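Local coordinates for protein putative xanthine dehydrogenase YAGS fad-binding subunit (Escherichia coli, PDB 5G5G) that probably oxidises aldehydes as the molybdenum-cofactor-binding subunit of a three-subunit periplasmic oxidoreductase of the xanthine dehydrogenase family, at residues C[178-183]-C[361-366]; C[415-420]-C[706-711]; C[710-715]-C[725-730]. All blocks are in the same frame, centred on the assembly; numbering follows the deposited sequence.

From the N terminus, interaction 1 closes a loop of 177 residues, bringing strand 174-182 to helix 354-372. Interaction 2 then closes a longer one of 285 residues, returning helix 698-710 to the loop that follows helix 401-412. Interaction 3 opens where interaction 2 ends, sharing T710 and G711, and folds the C-terminal tail back across a gap of nine residues. The loops run in series, neither nested nor crossed. The three contacts nevertheless converge in space, because segment 710-715 reaches the other two: R713 bridges to D366 and makes a cation-pi contact with Y707, while R715 meets T181 through the backbone.

Interaction 1. Residues C[178-183]-C[361-366]; sequences ATYTTP and LEIAID
Y180 projects from strand 174-182 and lays the far end of its ring against I363 and A364 of helix 354-372, a compact example of one aromatic residue joining a sheet to a helix. With CG anti to the carbonyl carbon (chi1 -51°), the ring is carried toward the helix, where CE2 and OH divide the work. Y180 CE2 rests 3.6 Å from I363 CG2, and the same CE2 is 3.7 Å from I363 CB. On I363 it is the CG2 branch, anti to the backbone N, that meets the ring at an oblique angle. The phenol oxygen reaches further along the helix: Y180 OH comes within 3.3 Å of A364 CA and 3.4 Å of A364 CB. These approaches are van der Waals contacts; the hydroxyl finds its hydrogen-bond partner one turn on, at the carboxylate of E367. Thus one side chain combines apolar contact through CE2 and CZ with a polar hold at its hydroxyl. A leucine here would probably leave the E367 carboxylate without this hydroxyl mate and open a gap beside A364. Around the pair, L289 of strand 285-293 touches both Y180 and A364, and A703 of helix 698-710 touches I363. The arrangement is that of a helix packed against strand 174-182 of a mixed sheet, both within the molybdopterin cofactor-binding family region.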
loop_
_atom_site.group_PDB
_atom_site.type_symbol
_atom_site.label_atom_id
_atom_site.label_comp_id
_atom_site.label_asym_id
_atom_site.label_seq_id
_atom_site.Cartn_x
_atom_site.Cartn_y
_atom_site.Cartn_z
ATOM N N ALA C 178 -20.285 -24.506 2.909
ATOM C CA ALA C 178 -19.569 -23.759 1.890
ATOM C C ALA C 178 -18.147 -23.595 2.308
ATOM O O ALA C 178 -17.863 -23.622 3.509
ATOM C CB ALA C 178 -20.178 -22.379 1.654
ATOM N N THR C 179 -17.273 -23.446 1.312
ATOM C CA THR C 179 -15.839 -23.283 1.528
ATOM C C THR C 179 -15.439 -21.964 0.927
ATOM O O THR C 179 -15.898 -21.607 -0.152
ATOM C CB THR C 179 -15.050 -24.473 0.901
ATOM O OG1 THR C 179 -15.474 -25.692 1.540
ATOM C CG2 THR C 179 -13.534 -24.351 1.023
ATOM N N TYR C 180 -14.534 -21.280 1.616
ATOM C CA TYR C 180 -14.064 -19.943 1.246
ATOM C C TYR C 180 -12.530 -19.894 1.369
ATOM O O TYR C 180 -11.914 -20.603 2.155
ATOM C CB TYR C 180 -14.663 -18.839 2.129
ATOM C CG TYR C 180 -16.158 -18.903 2.244
ATOM C CD1 TYR C 180 -16.774 -19.787 3.150
ATOM C CD2 TYR C 180 -16.971 -18.122 1.450
ATOM C CE1 TYR C 180 -18.147 -19.851 3.217
ATOM C CE2 TYR C 180 -18.350 -18.193 1.523
ATOM C CZ TYR C 180 -18.933 -19.051 2.420
ATOM O OH TYR C 180 -20.303 -19.202 2.456
ATOM N N THR C 181 -11.927 -19.084 0.518
ATOM C CA THR C 181 -10.486 -18.830 0.614
ATOM C C THR C 181 -10.176 -17.351 0.616
ATOM O O THR C 181 -10.857 -16.552 -0.056
ATOM C CB THR C 181 -9.643 -19.530 -0.483
ATOM O OG1 THR C 181 -9.983 -19.010 -1.778
ATOM C CG2 THR C 181 -9.900 -20.997 -0.490
ATOM N N THR C 182 -9.105 -17.042 1.333
ATOM C CA THR C 182 -8.441 -15.718 1.311
ATOM C C THR C 182 -6.962 -15.933 1.019
ATOM O O THR C 182 -6.376 -16.906 1.465
ATOM C CB THR C 182 -8.577 -14.968 2.596
ATOM O OG1 THR C 182 -7.910 -15.660 3.667
ATOM C CG2 THR C 182 -10.041 -14.835 2.965
ATOM N N PRO C 183 -6.375 -15.024 0.245
ATOM C CA PRO C 183 -5.003 -15.181 -0.158
ATOM C C PRO C 183 -4.034 -14.629 0.887
ATOM O O PRO C 183 -4.432 -13.911 1.841
ATOM C CB PRO C 183 -4.941 -14.292 -1.449
ATOM C CG PRO C 183 -5.845 -13.177 -1.141
ATOM C CD PRO C 183 -6.960 -13.796 -0.314
ATOM N N LEU C 361 -17.237 -15.873 7.148
ATOM C CA LEU C 361 -18.451 -16.006 7.898
ATOM C C LEU C 361 -19.575 -15.100 7.391
ATOM O O LEU C 361 -20.753 -15.529 7.327
ATOM C CB LEU C 361 -18.204 -15.750 9.413
ATOM C CG LEU C 361 -19.414 -15.690 10.317
ATOM C CD1 LEU C 361 -20.091 -17.075 10.308
ATOM C CD2 LEU C 361 -18.964 -15.316 11.713
ATOM N N GLU C 362 -19.232 -13.856 7.050
ATOM C CA GLU C 362 -20.251 -12.859 6.676
ATOM C C GLU C 362 -20.812 -13.050 5.260
ATOM O O GLU C 362 -21.926 -12.622 4.982
ATOM C CB GLU C 362 -19.705 -11.438 6.915
ATOM C CG GLU C 362 -19.440 -11.205 8.389
ATOM C CD GLU C 362 -20.717 -11.287 9.237
ATOM O OE1 GLU C 362 -21.661 -10.511 8.948
ATOM O OE2 GLU C 362 -20.776 -12.115 10.218
ATOM N N ILE C 363 -20.105 -13.799 4.420
ATOM C CA ILE C 363 -20.754 -14.318 3.171
ATOM C C ILE C 363 -21.680 -15.474 3.533
ATOM O O ILE C 363 -22.799 -15.525 3.041
ATOM C CB ILE C 363 -19.747 -14.774 2.078
ATOM C CG1 ILE C 363 -18.843 -13.621 1.658
ATOM C CG2 ILE C 363 -20.480 -15.366 0.896
ATOM C CD1 ILE C 363 -17.727 -13.979 0.667
ATOM N N ALA C 364 -21.209 -16.426 4.337
ATOM C CA ALA C 364 -22.005 -17.588 4.743
ATOM C C ALA C 364 -23.318 -17.175 5.375
ATOM O O ALA C 364 -24.380 -17.723 5.062
ATOM C CB ALA C 364 -21.214 -18.543 5.661
ATOM N N ILE C 365 -23.276 -16.137 6.220
ATOM C CA ILE C 365 -24.490 -15.647 6.850
ATOM C C ILE C 365 -25.432 -15.058 5.782
ATOM O O ILE C 365 -26.641 -15.273 5.844
ATOM C CB ILE C 365 -24.124 -14.592 7.936
ATOM C CG1 ILE C 365 -23.439 -15.254 9.173
ATOM C CG2 ILE C 365 -25.339 -13.778 8.411
ATOM C CD1 ILE C 365 -24.269 -16.226 9.958
ATOM N N ASP C 366 -24.893 -14.310 4.827
ATOM C CA ASP C 366 -25.685 -13.790 3.707
ATOM C C ASP C 366 -26.318 -14.957 2.948
ATOM O O ASP C 366 -27.498 -14.885 2.583
ATOM C CB ASP C 366 -24.842 -12.931 2.779
ATOM C CG ASP C 366 -25.689 -11.990 1.929
ATOM O OD1 ASP C 366 -26.376 -11.122 2.496
ATOM O OD2 ASP C 366 -25.636 -12.108 0.694
#

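Interaction 2. Residues C[415-420]-C[706-711]; sequences KQRNAT and VYNATG
An Asx turn at N418 meets the C-terminal end of helix 698-710 through the side-chain amide of N708, illustrating how a single amide can fasten a loop to a helix. N708 ND2 donates to N418 O at 2.9 Å, and the bond is almost straight, with an N-H...O angle of 174°. The acceptor lies in the plane of the N708 amide, while the donor is only slightly tilted from the carbonyl plane of N418. With CG anti to the backbone N (chi1 -179°), the amide is carried outward from the helix to this loop. Its other end is also engaged, since N708 OD1 accepts from the backbone N of H433. Bonds at both ends are expected to fix the rotation of the amide.

R417 lines the same group with the aliphatic part of its chain: R417 CG stands 3.9 Å from N708 OD1, and R417 CD is 4.0 Å from N708 ND2. A bend at chi3 turns the guanidinium back, its plane 20° from that of the amide, and A419 CA sits over one of its faces, near the rim. The turn itself is made by N418 OD1, which accepts from T420 N at 3.0 Å.

On the helix side, V706 O takes two donors from opposite faces of its plane, T710 N at 3.0 Å and T710 OG1 at 2.7 Å. G711 follows with positive phi, its N bonded to Y707 O at 2.7 Å. Here the helix ends. What results is an Asx turn in a connecting loop, docked by its own main-chain carbonyl onto an asparagine in the last turn of a helix.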
loop_
_atom_site.group_PDB
_atom_site.type_symbol
_atom_site.label_atom_id
_atom_site.label_comp_id
_atom_site.label_asym_id
_atom_site.label_seq_id
_atom_site.Cartn_x
_atom_site.Cartn_y
_atom_site.Cartn_z
ATOM N N LYS C 415 -33.542 -0.321 2.985
ATOM C CA LYS C 415 -34.802 -0.791 2.450
ATOM C C LYS C 415 -35.014 -0.517 0.960
ATOM O O LYS C 415 -35.879 -1.118 0.336
ATOM C CB LYS C 415 -35.966 -0.326 3.329
ATOM C CG LYS C 415 -35.904 -1.023 4.695
ATOM C CD LYS C 415 -37.244 -1.185 5.376
ATOM C CE LYS C 415 -37.119 -1.921 6.695
ATOM N NZ LYS C 415 -36.779 -0.961 7.797
ATOM N N GLN C 416 -34.198 0.326 0.367
ATOM C CA GLN C 416 -34.318 0.601 -1.054
ATOM C C GLN C 416 -33.553 -0.451 -1.940
ATOM O O GLN C 416 -33.670 -0.432 -3.167
ATOM C CB GLN C 416 -33.976 2.113 -1.286
ATOM C CG GLN C 416 -35.169 3.089 -0.903
ATOM C CD GLN C 416 -35.567 3.212 0.616
ATOM O OE1 GLN C 416 -34.855 3.842 1.426
ATOM N NE2 GLN C 416 -36.752 2.669 0.983
ATOM N N ARG C 417 -32.821 -1.377 -1.310
ATOM C CA ARG C 417 -32.204 -2.533 -1.982
ATOM C C ARG C 417 -33.284 -3.425 -2.639
ATOM O O ARG C 417 -34.329 -3.702 -2.045
ATOM C CB ARG C 417 -31.439 -3.402 -0.976
ATOM C CG ARG C 417 -30.749 -4.627 -1.583
ATOM C CD ARG C 417 -30.162 -5.533 -0.501
ATOM N NE ARG C 417 -31.261 -6.302 0.081
ATOM C CZ ARG C 417 -31.301 -7.624 0.296
ATOM N NH1 ARG C 417 -30.303 -8.437 0.081
ATOM N NH2 ARG C 417 -32.413 -8.130 0.810
ATOM N N ASN C 418 -33.008 -3.846 -3.857
ATOM C CA ASN C 418 -33.775 -4.861 -4.505
ATOM C C ASN C 418 -33.193 -6.170 -4.043
ATOM O O ASN C 418 -32.023 -6.455 -4.317
ATOM C CB ASN C 418 -33.677 -4.714 -6.017
ATOM C CG ASN C 418 -34.701 -5.572 -6.745
ATOM O OD1 ASN C 418 -35.075 -6.649 -6.274
ATOM N ND2 ASN C 418 -35.192 -5.072 -7.867
ATOM N N ALA C 419 -34.000 -6.969 -3.342
ATOM C CA ALA C 419 -33.555 -8.261 -2.808
ATOM C C ALA C 419 -33.375 -9.342 -3.889
ATOM O O ALA C 419 -32.690 -10.326 -3.663
ATOM C CB ALA C 419 -34.549 -8.749 -1.762
ATOM N N THR C 420 -33.939 -9.158 -5.061
ATOM C CA THR C 420 -33.653 -10.056 -6.165
ATOM C C THR C 420 -32.374 -9.544 -6.830
ATOM O O THR C 420 -32.358 -8.382 -7.326
ATOM C CB THR C 420 -34.794 -10.101 -7.179
ATOM O OG1 THR C 420 -35.995 -10.532 -6.501
ATOM C CG2 THR C 420 -34.492 -11.094 -8.291
ATOM N N VAL C 706 -21.551 -7.270 -4.390
ATOM C CA VAL C 706 -21.322 -7.850 -5.722
ATOM C C VAL C 706 -22.319 -8.961 -6.061
ATOM O O VAL C 706 -22.845 -9.007 -7.182
ATOM C CB VAL C 706 -19.871 -8.358 -5.881
ATOM C CG1 VAL C 706 -19.708 -9.169 -7.155
ATOM C CG2 VAL C 706 -18.851 -7.187 -5.827
ATOM N N TYR C 707 -22.597 -9.827 -5.077
ATOM C CA TYR C 707 -23.637 -10.826 -5.272
ATOM C C TYR C 707 -24.987 -10.162 -5.575
ATOM O O TYR C 707 -25.709 -10.565 -6.511
ATOM C CB TYR C 707 -23.786 -11.759 -4.082
ATOM C CG TYR C 707 -24.964 -12.696 -4.266
ATOM C CD1 TYR C 707 -24.923 -13.703 -5.226
ATOM C CD2 TYR C 707 -26.125 -12.569 -3.509
ATOM C CE1 TYR C 707 -26.003 -14.556 -5.442
ATOM C CE2 TYR C 707 -27.193 -13.428 -3.730
ATOM C CZ TYR C 707 -27.124 -14.406 -4.690
ATOM O OH TYR C 707 -28.163 -15.247 -4.903
ATOM N N ASN C 708 -25.362 -9.187 -4.754
ATOM C CA ASN C 708 -26.626 -8.509 -4.977
ATOM C C ASN C 708 -26.635 -7.832 -6.372
ATOM O O ASN C 708 -27.658 -7.790 -7.068
ATOM C CB ASN C 708 -26.886 -7.494 -3.876
ATOM C CG ASN C 708 -28.211 -6.770 -4.047
ATOM O OD1 ASN C 708 -28.248 -5.594 -4.409
ATOM N ND2 ASN C 708 -29.314 -7.489 -3.850
ATOM N N ALA C 709 -25.492 -7.323 -6.818
ATOM C CA ALA C 709 -25.465 -6.701 -8.170
ATOM C C ALA C 709 -25.592 -7.639 -9.331
ATOM O O ALA C 709 -26.162 -7.254 -10.364
ATOM C CB ALA C 709 -24.209 -5.884 -8.343
ATOM N N THR C 710 -25.024 -8.844 -9.201
ATOM C CA THR C 710 -24.828 -9.730 -10.313
ATOM C C THR C 710 -25.544 -11.073 -10.221
ATOM O O THR C 710 -25.689 -11.741 -11.222
ATOM C CB THR C 710 -23.346 -10.079 -10.485
ATOM O OG1 THR C 710 -22.822 -10.709 -9.299
ATOM C CG2 THR C 710 -22.508 -8.817 -10.749
ATOM N N GLY C 711 -25.886 -11.502 -9.020
ATOM C CA GLY C 711 -26.288 -12.863 -8.761
ATOM C C GLY C 711 -25.177 -13.905 -8.702
ATOM O O GLY C 711 -25.486 -15.095 -8.748
#

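Interaction 3. Residues C[710-715]-C[725-730]; sequences TGIRVR and LDKLPD
I712 packs against K727 and L728 where the C-terminal tail turns back beside the segment that follows helix 698-710. Its side chain shows how a branched residue can serve two neighbours. CB points toward the 725-730 segment and is the fork. One branch, I712 CG2, anti to the backbone N, lies 3.7 Å from K727 CE. Along the other, I712 CG1 comes 3.9 Å from K727 CB. At the tip, I712 CD1 touches the same K727 CB at 3.7 Å and K727 O at 3.9 Å, then reaches L728 CD2 at 4.2 Å. K727 therefore runs across both branches.

The backbone that presents I712 is shaped by an ST turn: T710 OG1 accepts from I712 N at 3.1 Å, the same hydroxyl being held to V706 O one turn back in its helix. The methyl of T710 extends the apolar contact, with T710 CG2 4.0 Å from L728 CD2. L724, just ahead of the tail segment, touches I712 as well.

Beyond CE the lysine changes character. Bends at chi3 and chi4 (-69° and -80°) swing its ammonium group back toward the neighbouring D726, where K727 NZ and D726 OD1 form a long salt bridge. Toward both ends of this tail segment another protein chain of the assembly is met: L725 packs on an apolar side chain there, and P729 O accepts a hydrogen bond from a basic one.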
loop_
_atom_site.group_PDB
_atom_site.type_symbol
_atom_site.label_atom_id
_atom_site.label_comp_id
_atom_site.label_asym_id
_atom_site.label_seq_id
_atom_site.Cartn_x
_atom_site.Cartn_y
_atom_site.Cartn_z
ATOM N N THR C 710 -25.024 -8.844 -9.201
ATOM C CA THR C 710 -24.828 -9.730 -10.313
ATOM C C THR C 710 -25.544 -11.073 -10.221
ATOM O O THR C 710 -25.689 -11.741 -11.222
ATOM C CB THR C 710 -23.346 -10.079 -10.485
ATOM O OG1 THR C 710 -22.822 -10.709 -9.299
ATOM C CG2 THR C 710 -22.508 -8.817 -10.749
ATOM N N GLY C 711 -25.886 -11.502 -9.020
ATOM C CA GLY C 711 -26.288 -12.863 -8.761
ATOM C C GLY C 711 -25.177 -13.905 -8.702
ATOM O O GLY C 711 -25.486 -15.095 -8.748
ATOM N N ILE C 712 -23.920 -13.486 -8.666
ATOM C CA ILE C 712 -22.770 -14.394 -8.683
ATOM C C ILE C 712 -22.079 -14.400 -7.319
ATOM O O ILE C 712 -21.562 -13.340 -6.838
ATOM C CB ILE C 712 -21.744 -13.990 -9.780
ATOM C CG1 ILE C 712 -22.419 -13.779 -11.129
ATOM C CG2 ILE C 712 -20.558 -14.988 -9.811
ATOM C CD1 ILE C 712 -21.541 -13.006 -12.124
ATOM N N ARG C 713 -22.060 -15.575 -6.662
ATOM C CA ARG C 713 -21.289 -15.739 -5.431
ATOM C C ARG C 713 -19.859 -16.086 -5.754
ATOM O O ARG C 713 -19.605 -16.976 -6.571
ATOM C CB ARG C 713 -21.834 -16.865 -4.585
ATOM C CG ARG C 713 -23.195 -16.613 -4.028
ATOM C CD ARG C 713 -23.128 -15.713 -2.819
ATOM N NE ARG C 713 -24.469 -15.620 -2.254
ATOM C CZ ARG C 713 -24.824 -14.755 -1.308
ATOM N NH1 ARG C 713 -23.972 -13.873 -0.825
ATOM N NH2 ARG C 713 -26.068 -14.769 -0.869
ATOM N N VAL C 714 -18.917 -15.348 -5.196
ATOM C CA VAL C 714 -17.521 -15.675 -5.375
ATOM C C VAL C 714 -16.947 -15.885 -3.970
ATOM O O VAL C 714 -16.972 -14.973 -3.116
ATOM C CB VAL C 714 -16.768 -14.531 -6.080
ATOM C CG1 VAL C 714 -15.277 -14.855 -6.203
ATOM C CG2 VAL C 714 -17.422 -14.246 -7.426
ATOM N N ARG C 715 -16.397 -17.071 -3.742
ATOM C CA ARG C 715 -15.965 -17.431 -2.385
ATOM C C ARG C 715 -14.450 -17.493 -2.218
ATOM O O ARG C 715 -13.964 -17.802 -1.143
ATOM C CB ARG C 715 -16.624 -18.763 -1.996
ATOM C CG ARG C 715 -18.128 -18.775 -2.131
ATOM C CD ARG C 715 -18.722 -20.031 -1.540
ATOM N NE ARG C 715 -20.159 -19.996 -1.664
ATOM C CZ ARG C 715 -20.835 -20.318 -2.763
ATOM N NH1 ARG C 715 -20.212 -20.796 -3.840
ATOM N NH2 ARG C 715 -22.157 -20.239 -2.755
ATOM N N LEU C 725 -16.924 -12.786 -15.129
ATOM C CA LEU C 725 -17.185 -12.462 -16.544
ATOM C C LEU C 725 -18.158 -13.427 -17.259
ATOM O O LEU C 725 -19.101 -13.012 -17.938
ATOM C CB LEU C 725 -15.828 -12.427 -17.272
ATOM C CG LEU C 725 -15.707 -11.698 -18.593
ATOM C CD1 LEU C 725 -16.090 -10.240 -18.452
ATOM C CD2 LEU C 725 -14.252 -11.802 -19.032
ATOM N N ASP C 726 -17.934 -14.717 -17.118
ATOM C CA ASP C 726 -18.775 -15.680 -17.838
ATOM C C ASP C 726 -20.195 -15.890 -17.265
ATOM O O ASP C 726 -20.926 -16.706 -17.818
ATOM C CB ASP C 726 -18.044 -17.017 -18.071
ATOM C CG ASP C 726 -17.874 -17.846 -16.801
ATOM O OD1 ASP C 726 -18.379 -17.450 -15.736
ATOM O OD2 ASP C 726 -17.194 -18.904 -16.876
ATOM N N LYS C 727 -20.583 -15.182 -16.204
ATOM C CA LYS C 727 -22.003 -15.166 -15.739
ATOM C C LYS C 727 -22.699 -13.783 -15.748
ATOM O O LYS C 727 -23.799 -13.651 -15.204
ATOM C CB LYS C 727 -22.119 -15.865 -14.373
ATOM C CG LYS C 727 -21.801 -17.372 -14.460
ATOM C CD LYS C 727 -21.910 -18.181 -13.160
ATOM C CE LYS C 727 -20.823 -17.827 -12.132
ATOM N NZ LYS C 727 -19.471 -18.437 -12.347
ATOM N N LEU C 728 -22.116 -12.792 -16.424
ATOM C CA LEU C 728 -22.744 -11.479 -16.617
ATOM C C LEU C 728 -23.762 -11.471 -17.790
ATOM O O LEU C 728 -23.801 -12.434 -18.597
ATOM C CB LEU C 728 -21.671 -10.445 -16.875
ATOM C CG LEU C 728 -20.730 -10.231 -15.729
ATOM C CD1 LEU C 728 -19.633 -9.321 -16.235
ATOM C CD2 LEU C 728 -21.464 -9.629 -14.538
ATOM N N PRO C 729 -24.543 -10.365 -17.930
ATOM C CA PRO C 729 -25.564 -10.384 -18.977
ATOM C C PRO C 729 -24.933 -10.316 -20.381
ATOM O O PRO C 729 -23.732 -10.066 -20.522
ATOM C CB PRO C 729 -26.415 -9.129 -18.675
ATOM C CG PRO C 729 -26.038 -8.687 -17.276
ATOM C CD PRO C 729 -24.579 -9.077 -17.198
ATOM N N ASP C 730 -25.735 -10.557 -21.407
ATOM C CA ASP C 730 -25.244 -10.487 -22.782
ATOM C C ASP C 730 -24.976 -9.016 -23.137
ATOM O O ASP C 730 -25.664 -8.118 -22.642
ATOM C CB ASP C 730 -26.268 -11.112 -23.761
ATOM C CG ASP C 730 -26.609 -12.578 -23.426
ATOM O OD1 ASP C 730 -25.719 -13.327 -22.967
ATOM O OD2 ASP C 730 -27.772 -12.977 -23.622
#